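Local coordinates for SusD superfamily protein (Bacteroides fragilis, PDB 3L22) that probably binds sugars or glycans at the bacterial outer membrane, as a member of the SusD superfamily, and carries bound zinc ions in the crystal, at residues A88-L99 against A120-L131; T199-M208 against A220-Y230. All blocks are in the same frame, centred on the assembly; numbering follows the deposited sequence.

Interaction 1 of 2, residues A88-L99 against A120-L131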
loop_
_atom_site.group_PDB
_atom_site.type_symbol
_atom_site.label_atom_id
_atom_site.label_comp_id
_atom_site.label_asym_id
_atom_site.label_seq_id
_atom_site.Cartn_x
_atom_site.Cartn_y
_atom_site.Cartn_z
ATOM N N ALA A 88 -12.622 5.248 -2.395
ATOM C CA ALA A 88 -11.507 6.177 -2.464
ATOM C C ALA A 88 -12.022 7.612 -2.625
ATOM O O ALA A 88 -11.576 8.484 -1.913
ATOM C CB ALA A 88 -10.499 5.826 -3.598
ATOM N N TYR A 89 -12.940 7.840 -3.563
ATOM C CA TYR A 89 -13.455 9.188 -3.802
ATOM C C TYR A 89 -14.323 9.678 -2.658
ATOM O O TYR A 89 -14.300 10.884 -2.378
ATOM C CB TYR A 89 -14.170 9.325 -5.193
ATOM C CG TYR A 89 -13.156 9.589 -6.295
ATOM C CD1 TYR A 89 -12.527 10.837 -6.405
ATOM C CD2 TYR A 89 -12.754 8.582 -7.160
ATOM C CE1 TYR A 89 -11.540 11.061 -7.351
ATOM C CE2 TYR A 89 -11.805 8.809 -8.137
ATOM C CZ TYR A 89 -11.192 10.045 -8.231
ATOM O OH TYR A 89 -10.239 10.256 -9.204
ATOM N N LEU A 90 -15.066 8.777 -1.994
ATOM C CA LEU A 90 -15.751 9.154 -0.766
ATOM C C LEU A 90 -14.767 9.630 0.299
ATOM O O LEU A 90 -14.973 10.662 0.931
ATOM C CB LEU A 90 -16.576 8.017 -0.160
ATOM C CG LEU A 90 -17.983 7.816 -0.692
ATOM C CD1 LEU A 90 -18.543 6.441 -0.170
ATOM C CD2 LEU A 90 -18.915 9.045 -0.306
ATOM N N ALA A 91 -13.714 8.868 0.522
ATOM C CA ALA A 91 -12.653 9.288 1.447
ATOM C C ALA A 91 -12.061 10.663 1.034
ATOM O O ALA A 91 -11.887 11.549 1.862
ATOM C CB ALA A 91 -11.554 8.211 1.510
ATOM N N ILE A 92 -11.789 10.844 -0.265
ATOM C CA ILE A 92 -11.225 12.108 -0.758
ATOM C C ILE A 92 -12.168 13.265 -0.485
ATOM O O ILE A 92 -11.729 14.323 -0.011
ATOM C CB ILE A 92 -10.855 11.972 -2.244
ATOM C CG1 ILE A 92 -9.600 11.079 -2.367
ATOM C CG2 ILE A 92 -10.636 13.343 -2.952
ATOM C CD1 ILE A 92 -9.440 10.383 -3.733
ATOM N N ASN A 93 -13.462 13.084 -0.755
ATOM C CA ASN A 93 -14.428 14.159 -0.549
ATOM C C ASN A 93 -14.591 14.488 0.938
ATOM O O ASN A 93 -14.753 15.645 1.289
ATOM C CB ASN A 93 -15.798 13.865 -1.184
ATOM C CG ASN A 93 -16.714 15.104 -1.183
ATOM O OD1 ASN A 93 -16.359 16.166 -1.728
ATOM N ND2 ASN A 93 -17.884 14.984 -0.539
ATOM N N LYS A 94 -14.530 13.466 1.797
ATOM C CA LYS A 94 -14.496 13.686 3.244
ATOM C C LYS A 94 -13.315 14.534 3.676
ATOM O O LYS A 94 -13.486 15.422 4.514
ATOM C CB LYS A 94 -14.506 12.366 4.020
ATOM C CG LYS A 94 -15.886 11.709 4.023
ATOM C CD LYS A 94 -15.869 10.292 4.656
ATOM C CE LYS A 94 -17.272 9.715 4.738
ATOM N NZ LYS A 94 -17.930 10.391 5.905
ATOM N N VAL A 95 -12.139 14.295 3.100
ATOM C CA VAL A 95 -10.975 15.147 3.402
ATOM C C VAL A 95 -11.204 16.587 2.884
ATOM O O VAL A 95 -11.001 17.539 3.601
ATOM C CB VAL A 95 -9.648 14.586 2.830
ATOM C CG1 VAL A 95 -8.509 15.679 2.897
ATOM C CG2 VAL A 95 -9.243 13.278 3.541
ATOM N N ASN A 96 -11.684 16.729 1.659
ATOM C CA ASN A 96 -11.914 18.054 1.059
ATOM C C ASN A 96 -12.883 18.868 1.958
ATOM O O ASN A 96 -12.633 20.045 2.250
ATOM C CB ASN A 96 -12.512 17.928 -0.347
ATOM C CG ASN A 96 -11.580 17.200 -1.339
ATOM O OD1 ASN A 96 -10.420 17.005 -1.048
ATOM N ND2 ASN A 96 -12.112 16.783 -2.503
ATOM N N THR A 97 -13.952 18.207 2.404
ATOM C CA THR A 97 -14.949 18.803 3.297
ATOM C C THR A 97 -14.404 19.113 4.676
ATOM O O THR A 97 -14.610 20.209 5.174
ATOM C CB THR A 97 -16.176 17.912 3.399
ATOM O OG1 THR A 97 -16.563 17.610 2.063
ATOM C CG2 THR A 97 -17.335 18.626 4.158
ATOM N N PHE A 98 -13.678 18.172 5.260
ATOM C CA PHE A 98 -12.995 18.406 6.521
ATOM C C PHE A 98 -12.112 19.649 6.438
ATOM O O PHE A 98 -12.212 20.503 7.311
ATOM C CB PHE A 98 -12.147 17.200 6.924
ATOM C CG PHE A 98 -11.313 17.402 8.171
ATOM C CD1 PHE A 98 -11.857 17.194 9.423
ATOM C CD2 PHE A 98 -9.968 17.711 8.083
ATOM C CE1 PHE A 98 -11.099 17.356 10.572
ATOM C CE2 PHE A 98 -9.188 17.861 9.222
ATOM C CZ PHE A 98 -9.752 17.688 10.468
ATOM N N LEU A 99 -11.263 19.745 5.405
ATOM C CA LEU A 99 -10.364 20.899 5.287
ATOM C C LEU A 99 -11.128 22.205 5.165
ATOM O O LEU A 99 -10.718 23.195 5.734
ATOM C CB LEU A 99 -9.381 20.765 4.113
ATOM C CG LEU A 99 -8.332 19.643 4.217
ATOM C CD1 LEU A 99 -7.618 19.446 2.859
ATOM C CD2 LEU A 99 -7.334 19.926 5.344
ATOM N N ALA A 120 -4.988 15.252 7.521
ATOM C CA ALA A 120 -6.067 15.082 6.553
ATOM C C ALA A 120 -5.491 15.030 5.118
ATOM O O ALA A 120 -5.907 14.216 4.305
ATOM C CB ALA A 120 -7.086 16.199 6.705
ATOM N N LYS A 121 -4.529 15.901 4.821
ATOM C CA LYS A 121 -3.854 15.876 3.528
ATOM C C LYS A 121 -3.129 14.555 3.242
ATOM O O LYS A 121 -3.148 14.061 2.116
ATOM C CB LYS A 121 -2.920 17.083 3.378
ATOM C CG LYS A 121 -3.678 18.414 3.183
ATOM C CD LYS A 121 -2.674 19.530 2.859
ATOM C CE LYS A 121 -3.384 20.855 2.734
ATOM N NZ LYS A 121 -2.408 21.933 2.412
ATOM N N PHE A 122 -2.523 13.963 4.269
ATOM C CA PHE A 122 -1.893 12.653 4.146
ATOM C C PHE A 122 -2.920 11.587 3.691
ATOM O O PHE A 122 -2.633 10.823 2.790
ATOM C CB PHE A 122 -1.246 12.217 5.459
ATOM C CG PHE A 122 -0.766 10.812 5.440
ATOM C CD1 PHE A 122 0.507 10.510 4.925
ATOM C CD2 PHE A 122 -1.591 9.764 5.850
ATOM C CE1 PHE A 122 0.958 9.215 4.872
ATOM C CE2 PHE A 122 -1.142 8.455 5.781
ATOM C CZ PHE A 122 0.154 8.192 5.272
ATOM N N VAL A 123 -4.098 11.562 4.317
ATOM C CA VAL A 123 -5.153 10.625 3.953
ATOM C C VAL A 123 -5.587 10.825 2.480
ATOM O O VAL A 123 -5.674 9.854 1.741
ATOM C CB VAL A 123 -6.327 10.701 4.922
ATOM C CG1 VAL A 123 -7.484 9.826 4.476
ATOM C CG2 VAL A 123 -5.863 10.289 6.334
ATOM N N ARG A 124 -5.748 12.078 2.040
ATOM C CA ARG A 124 -6.078 12.336 0.632
ATOM C C ARG A 124 -4.950 11.879 -0.284
ATOM O O ARG A 124 -5.205 11.254 -1.313
ATOM C CB ARG A 124 -6.365 13.800 0.423
ATOM C CG ARG A 124 -6.785 14.157 -0.994
ATOM C CD ARG A 124 -7.374 15.568 -1.015
ATOM N NE ARG A 124 -6.374 16.581 -0.749
ATOM C CZ ARG A 124 -6.659 17.874 -0.540
ATOM N NH1 ARG A 124 -7.920 18.343 -0.592
ATOM N NH2 ARG A 124 -5.664 18.724 -0.364
ATOM N N ALA A 125 -3.712 12.121 0.136
ATOM C CA ALA A 125 -2.537 11.746 -0.637
ATOM C C ALA A 125 -2.448 10.218 -0.815
ATOM O O ALA A 125 -2.209 9.708 -1.933
ATOM C CB ALA A 125 -1.246 12.309 0.042
ATOM N N LEU A 126 -2.698 9.495 0.273
ATOM C CA LEU A 126 -2.693 8.050 0.229
ATOM C C LEU A 126 -3.788 7.480 -0.705
ATOM O O LEU A 126 -3.554 6.507 -1.481
ATOM C CB LEU A 126 -2.822 7.498 1.668
ATOM C CG LEU A 126 -2.474 6.034 1.891
ATOM C CD1 LEU A 126 -1.039 5.661 1.388
ATOM C CD2 LEU A 126 -2.665 5.612 3.369
ATOM N N ALA A 127 -4.974 8.075 -0.645
ATOM C CA ALA A 127 -6.078 7.613 -1.476
ATOM C C ALA A 127 -5.722 7.778 -2.959
ATOM O O ALA A 127 -5.825 6.825 -3.756
ATOM C CB ALA A 127 -7.344 8.363 -1.121
ATOM N N TYR A 128 -5.236 8.967 -3.326
ATOM C CA TYR A 128 -4.792 9.203 -4.707
ATOM C C TYR A 128 -3.635 8.295 -5.116
ATOM O O TYR A 128 -3.557 7.873 -6.277
ATOM C CB TYR A 128 -4.437 10.684 -4.945
ATOM C CG TYR A 128 -5.657 11.520 -5.236
ATOM C CD1 TYR A 128 -6.399 11.300 -6.397
ATOM C CD2 TYR A 128 -6.108 12.509 -4.346
ATOM C CE1 TYR A 128 -7.535 12.028 -6.682
ATOM C CE2 TYR A 128 -7.267 13.268 -4.638
ATOM C CZ TYR A 128 -7.970 13.009 -5.808
ATOM O OH TYR A 128 -9.111 13.687 -6.126
ATOM N N TYR A 129 -2.727 8.003 -4.182
ATOM C CA TYR A 129 -1.599 7.147 -4.486
ATOM C C TYR A 129 -2.044 5.740 -4.929
ATOM O O TYR A 129 -1.526 5.178 -5.906
ATOM C CB TYR A 129 -0.647 7.073 -3.263
ATOM C CG TYR A 129 0.345 5.956 -3.345
ATOM C CD1 TYR A 129 1.549 6.123 -4.023
ATOM C CD2 TYR A 129 0.102 4.745 -2.740
ATOM C CE1 TYR A 129 2.479 5.110 -4.112
ATOM C CE2 TYR A 129 1.039 3.691 -2.829
ATOM C CZ TYR A 129 2.217 3.885 -3.503
ATOM O OH TYR A 129 3.158 2.876 -3.582
ATOM N N TYR A 130 -2.992 5.166 -4.188
ATOM C CA TYR A 130 -3.510 3.857 -4.568
ATOM C C TYR A 130 -4.284 3.880 -5.911
ATOM O O TYR A 130 -4.091 2.983 -6.731
ATOM C CB TYR A 130 -4.309 3.235 -3.424
ATOM C CG TYR A 130 -3.420 2.762 -2.276
ATOM C CD1 TYR A 130 -2.455 1.786 -2.485
ATOM C CD2 TYR A 130 -3.583 3.264 -0.992
ATOM C CE1 TYR A 130 -1.658 1.323 -1.448
ATOM C CE2 TYR A 130 -2.791 2.832 0.052
ATOM C CZ TYR A 130 -1.842 1.845 -0.174
ATOM O OH TYR A 130 -1.054 1.395 0.845
ATOM N N LEU A 131 -5.070 4.918 -6.171
ATOM C CA LEU A 131 -5.728 5.059 -7.471
ATOM C C LEU A 131 -4.689 5.150 -8.609
ATOM O O LEU A 131 -4.863 4.546 -9.678
ATOM C CB LEU A 131 -6.643 6.277 -7.498
ATOM C CG LEU A 131 -7.865 6.336 -6.569
ATOM C CD1 LEU A 131 -8.542 7.698 -6.710
ATOM C CD2 LEU A 131 -8.840 5.150 -6.901
#
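Segments 88-99 and 120-131 are two antiparallel helices, I92 facing R124 in the register, whose axes approach to 9.1 Å at 156° between their directions. I92 and R124 act as reciprocal knobs: I92 enters the hole formed by R124, A127, Y128 and L131, and R124 the one formed by I92, V95, N96 and L99. The CD1 methyl of I92 stands nearly over the centre of the Y128 ring, 3.7 Å from its centroid, a CH-pi contact. I92 CG1 rests on A127 CB at 3.7 Å. CG of R124 is anti to the backbone N and the chain then bends at chi3, carrying the guanidinium across to N96. There NH1 donates to N96 OD1 over 2.9 Å, nearly straight with an N-H...O angle of 163°. The oxygen lies in the guanidinium plane, but the donor is tilted 34° out of the carbonyl plane. V95 CG1 and L99 CD1 cover one face of the guanidinium. D178 forms a salt bridge with NH2, so the buried charge is gripped from two helices, and N96 ND2 is held by the carbonyls of R151 and T153. Toward the A120 end, V95 CG1 lies 3.3 Å from A120 O, and F98 CD2 touches A120 CB at 3.5 Å. At the other end L131 reaches Y89 with CD1, 3.7 Å from CE2, and A88 with CD2. The hydroxyls of Y89 and Y128 bond to the carbonyls of P149 and R151, tying the following loop to the pair. Two consecutive antiparallel helices interlocked this way are consistent with the TPR-like hairpins of the SusD family.

Interaction 2 of 2, residues T199-M208 against A220-Y230. With EDO (1,2-ethanediol), chain Z; EDO (1,2-ethanediol), chain T.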
loop_
_atom_site.group_PDB
_atom_site.type_symbol
_atom_site.label_atom_id
_atom_site.label_comp_id
_atom_site.label_asym_id
_atom_site.label_seq_id
_atom_site.Cartn_x
_atom_site.Cartn_y
_atom_site.Cartn_z
ATOM N N THR A 199 2.255 10.171 10.982
ATOM C CA THR A 199 3.423 10.840 11.515
ATOM C C THR A 199 4.247 11.435 10.378
ATOM O O THR A 199 3.983 11.167 9.201
ATOM C CB THR A 199 4.301 9.841 12.263
ATOM O OG1 THR A 199 4.583 8.708 11.407
ATOM C CG2 THR A 199 3.626 9.406 13.586
ATOM N N GLN A 200 5.262 12.216 10.730
ATOM C CA GLN A 200 6.229 12.663 9.756
ATOM C C GLN A 200 6.844 11.470 9.039
ATOM O O GLN A 200 6.968 11.484 7.802
ATOM C CB GLN A 200 7.307 13.528 10.418
ATOM C CG GLN A 200 6.709 14.829 10.959
ATOM C CD GLN A 200 7.744 15.802 11.448
ATOM O OE1 GLN A 200 8.867 15.831 10.917
ATOM N NE2 GLN A 200 7.397 16.586 12.486
ATOM N N ALA A 201 7.186 10.411 9.782
ATOM C CA ALA A 201 7.696 9.157 9.156
ATOM C C ALA A 201 6.747 8.555 8.127
ATOM O O ALA A 201 7.187 8.121 7.067
ATOM C CB ALA A 201 8.019 8.111 10.234
ATOM N N ALA A 202 5.455 8.513 8.426
ATOM C CA ALA A 202 4.477 8.008 7.466
ATOM C C ALA A 202 4.418 8.852 6.167
ATOM O O ALA A 202 4.363 8.320 5.055
ATOM C CB ALA A 202 3.087 7.958 8.121
ATOM N N ALA A 203 4.387 10.167 6.335
ATOM C CA ALA A 203 4.360 11.086 5.222
ATOM C C ALA A 203 5.619 10.903 4.347
ATOM O O ALA A 203 5.544 10.906 3.120
ATOM C CB ALA A 203 4.247 12.517 5.731
ATOM N N ASN A 204 6.767 10.761 4.999
ATOM C CA ASN A 204 8.029 10.557 4.298
ATOM C C ASN A 204 8.122 9.212 3.594
ATOM O O ASN A 204 8.712 9.111 2.512
ATOM C CB ASN A 204 9.204 10.759 5.263
ATOM C CG ASN A 204 9.497 12.239 5.532
ATOM O OD1 ASN A 204 9.510 13.026 4.601
ATOM N ND2 ASN A 204 9.774 12.607 6.800
HETATM N N MSE A 205 7.505 8.183 4.172
HETATM C CA MSE A 205 7.416 6.882 3.498
HETATM C C MSE A 205 6.603 7.018 2.203
HETATM O O MSE A 205 6.997 6.483 1.169
HETATM C CB MSE A 205 6.780 5.816 4.402
HETATM C CG MSE A 205 7.694 5.316 5.490
HETATM SE SE MSE A 205 9.271 4.428 4.748
HETATM C CE MSE A 205 8.349 2.868 3.936
ATOM N N LEU A 206 5.479 7.737 2.257
ATOM C CA LEU A 206 4.649 7.899 1.062
ATOM C C LEU A 206 5.418 8.731 0.005
ATOM O O LEU A 206 5.364 8.444 -1.194
ATOM C CB LEU A 206 3.292 8.559 1.389
ATOM C CG LEU A 206 2.256 8.633 0.263
ATOM C CD1 LEU A 206 2.097 7.283 -0.468
ATOM C CD2 LEU A 206 0.901 9.147 0.787
ATOM N N LYS A 207 6.106 9.764 0.475
ATOM C CA LYS A 207 6.893 10.620 -0.384
ATOM C C LYS A 207 8.000 9.765 -1.033
ATOM O O LYS A 207 8.210 9.820 -2.234
ATOM C CB LYS A 207 7.469 11.752 0.452
ATOM C CG LYS A 207 8.152 12.864 -0.292
ATOM C CD LYS A 207 8.611 14.022 0.643
ATOM C CE LYS A 207 7.472 14.791 1.279
ATOM N NZ LYS A 207 7.906 16.101 1.864
HETATM N N MSE A 208 8.642 8.906 -0.260
HETATM C CA MSE A 208 9.624 8.030 -0.849
HETATM C C MSE A 208 9.033 7.129 -1.929
HETATM O O MSE A 208 9.626 7.009 -2.996
HETATM C CB MSE A 208 10.341 7.185 0.183
HETATM C CG MSE A 208 11.322 6.224 -0.469
HETATM SE SE MSE A 208 12.664 5.446 0.723
HETATM C CE MSE A 208 11.515 4.918 1.929
ATOM N N ALA A 220 13.965 10.445 -3.270
ATOM C CA ALA A 220 13.421 9.330 -2.479
ATOM C C ALA A 220 14.284 9.051 -1.241
ATOM O O ALA A 220 13.775 8.879 -0.155
ATOM C CB ALA A 220 13.308 8.086 -3.344
ATOM N N ILE A 221 15.597 9.024 -1.438
ATOM C CA ILE A 221 16.561 8.834 -0.348
ATOM C C ILE A 221 16.461 9.900 0.708
ATOM O O ILE A 221 16.444 9.578 1.899
ATOM C CB ILE A 221 18.011 8.760 -0.877
ATOM C CG1 ILE A 221 18.203 7.444 -1.642
ATOM C CG2 ILE A 221 19.053 8.906 0.269
ATOM C CD1 ILE A 221 19.473 7.417 -2.600
ATOM N N THR A 222 16.392 11.165 0.296
ATOM C CA THR A 222 16.233 12.241 1.250
ATOM C C THR A 222 14.983 12.038 2.131
ATOM O O THR A 222 15.070 12.160 3.362
ATOM C CB THR A 222 16.165 13.609 0.547
ATOM O OG1 THR A 222 17.344 13.791 -0.235
ATOM C CG2 THR A 222 16.042 14.764 1.587
ATOM N N ALA A 223 13.842 11.718 1.512
ATOM C CA ALA A 223 12.618 11.442 2.269
ATOM C C ALA A 223 12.788 10.270 3.213
ATOM O O ALA A 223 12.476 10.380 4.393
ATOM C CB ALA A 223 11.421 11.140 1.312
ATOM N N GLY A 224 13.255 9.132 2.693
ATOM C CA GLY A 224 13.321 7.922 3.500
ATOM C C GLY A 224 14.345 7.969 4.618
ATOM O O GLY A 224 14.148 7.329 5.637
ATOM N N GLU A 225 15.437 8.725 4.427
ATOM C CA GLU A 225 16.441 8.892 5.483
ATOM C C GLU A 225 15.944 9.757 6.629
ATOM O O GLU A 225 16.515 9.686 7.681
ATOM C CB GLU A 225 17.805 9.352 4.943
ATOM C CG GLU A 225 18.476 8.157 4.258
ATOM C CD GLU A 225 19.805 8.395 3.686
ATOM O OE1 GLU A 225 20.226 9.569 3.593
ATOM O OE2 GLU A 225 20.436 7.366 3.314
ATOM N N LEU A 226 14.833 10.483 6.452
ATOM C CA LEU A 226 14.182 11.167 7.559
ATOM C C LEU A 226 13.421 10.237 8.524
ATOM O O LEU A 226 13.065 10.677 9.590
ATOM C CB LEU A 226 13.268 12.289 7.045
ATOM C CG LEU A 226 13.991 13.455 6.368
ATOM C CD1 LEU A 226 12.944 14.384 5.697
ATOM C CD2 LEU A 226 14.886 14.268 7.351
ATOM N N VAL A 227 13.190 8.976 8.157
ATOM C CA VAL A 227 12.453 8.018 8.993
ATOM C C VAL A 227 13.414 7.512 10.053
ATOM O O VAL A 227 14.260 6.671 9.760
ATOM C CB VAL A 227 11.911 6.838 8.148
ATOM C CG1 VAL A 227 11.310 5.697 9.036
ATOM C CG2 VAL A 227 10.928 7.352 7.089
ATOM N N THR A 228 13.305 8.023 11.271
ATOM C CA THR A 228 14.237 7.671 12.339
ATOM C C THR A 228 13.453 7.164 13.550
ATOM O O THR A 228 12.248 7.399 13.681
ATOM C CB THR A 228 15.065 8.899 12.780
ATOM O OG1 THR A 228 14.153 9.898 13.224
ATOM C CG2 THR A 228 15.945 9.474 11.605
ATOM N N GLY A 229 14.157 6.439 14.414
ATOM C CA GLY A 229 13.632 6.000 15.702
ATOM C C GLY A 229 13.006 4.599 15.703
ATOM O O GLY A 229 12.590 4.127 16.771
ATOM N N TYR A 230 12.887 3.971 14.531
ATOM C CA TYR A 230 12.303 2.627 14.426
ATOM C C TYR A 230 13.399 1.566 14.440
ATOM O O TYR A 230 14.586 1.882 14.333
ATOM C CB TYR A 230 11.438 2.480 13.170
ATOM C CG TYR A 230 10.311 3.471 13.116
ATOM C CD1 TYR A 230 9.065 3.191 13.688
ATOM C CD2 TYR A 230 10.493 4.728 12.538
ATOM C CE1 TYR A 230 8.029 4.110 13.634
ATOM C CE2 TYR A 230 9.437 5.661 12.482
ATOM C CZ TYR A 230 8.230 5.347 13.021
ATOM O OH TYR A 230 7.219 6.272 12.995
HETATM C C1 EDO Z . 8.577 18.178 -1.420
HETATM O O1 EDO Z . 9.068 17.686 -0.180
HETATM C C2 EDO Z . 7.215 17.688 -1.841
HETATM O O2 EDO Z . 6.493 16.958 -0.864
HETATM C C1 EDO T . 21.468 4.461 4.263
HETATM O O1 EDO T . 20.386 5.320 4.626
HETATM C C2 EDO T . 22.628 4.388 5.254
HETATM O O2 EDO T . 23.228 5.685 5.346
HETATM O O HOH W 1 10.227 11.237 9.437
#
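This contact is an antiparallel helical hairpin in the SusD helical scaffold, extended by the chain that leaves its second helix. Helices 200-208 and 220-225 approach to 7.9 Å at 160°, close because small residues meet: A223 CB lies 3.6 Å from N204 O, and the SE of selenomethionine M208 lies 3.8 Å from G224 CA. With chi1 at 177° the chain of M208 leaves opposite its own amide nitrogen and runs along A220, with CG 3.6 Å from A220 O. N204 presses CB against A223 O at 3.4 Å and sets its amide beside L226, while one water accepts from N204 ND2 and donates to L226 O, bridging the segments. Farther on, V227 CG2 lies against the SE of M205, also selenomethionine, and Y230 brings its OH to within 3.4 Å of A201 CB. T199, the N-cap, accepts from A202 N through OG1 (3.1 Å); its side chain lies close to D186, a zinc ligand together with E188. Around the hairpin, strand 249-253 touches A201, V227 and Y230 through I250, helix 327-339 packs on M205 and I221, and helix 113-131 covers A202 and L206.

Overall arrangement
Interaction 1 joins helices 79-103 and 113-131; interaction 2 follows it along the chain, joining helix 200-213 to helix 217-225 and the chain beyond. Their centres are about 20 Å apart, yet they touch directly because helix 113-131 packs on helix 200-213. F122 CE1 comes within 3.5 Å of A202 O, and L206 lies against Y129 and L126. F122 and A202 point away from their hairpin partners, and L206, L126 and Y129 make no contact with theirs. Helix 113-131 is therefore sandwiched between helices 79-103 and 200-213, so that the two hairpins form one continuous helical layer, consistent with the TPR-like superhelical scaffold of SusD proteins.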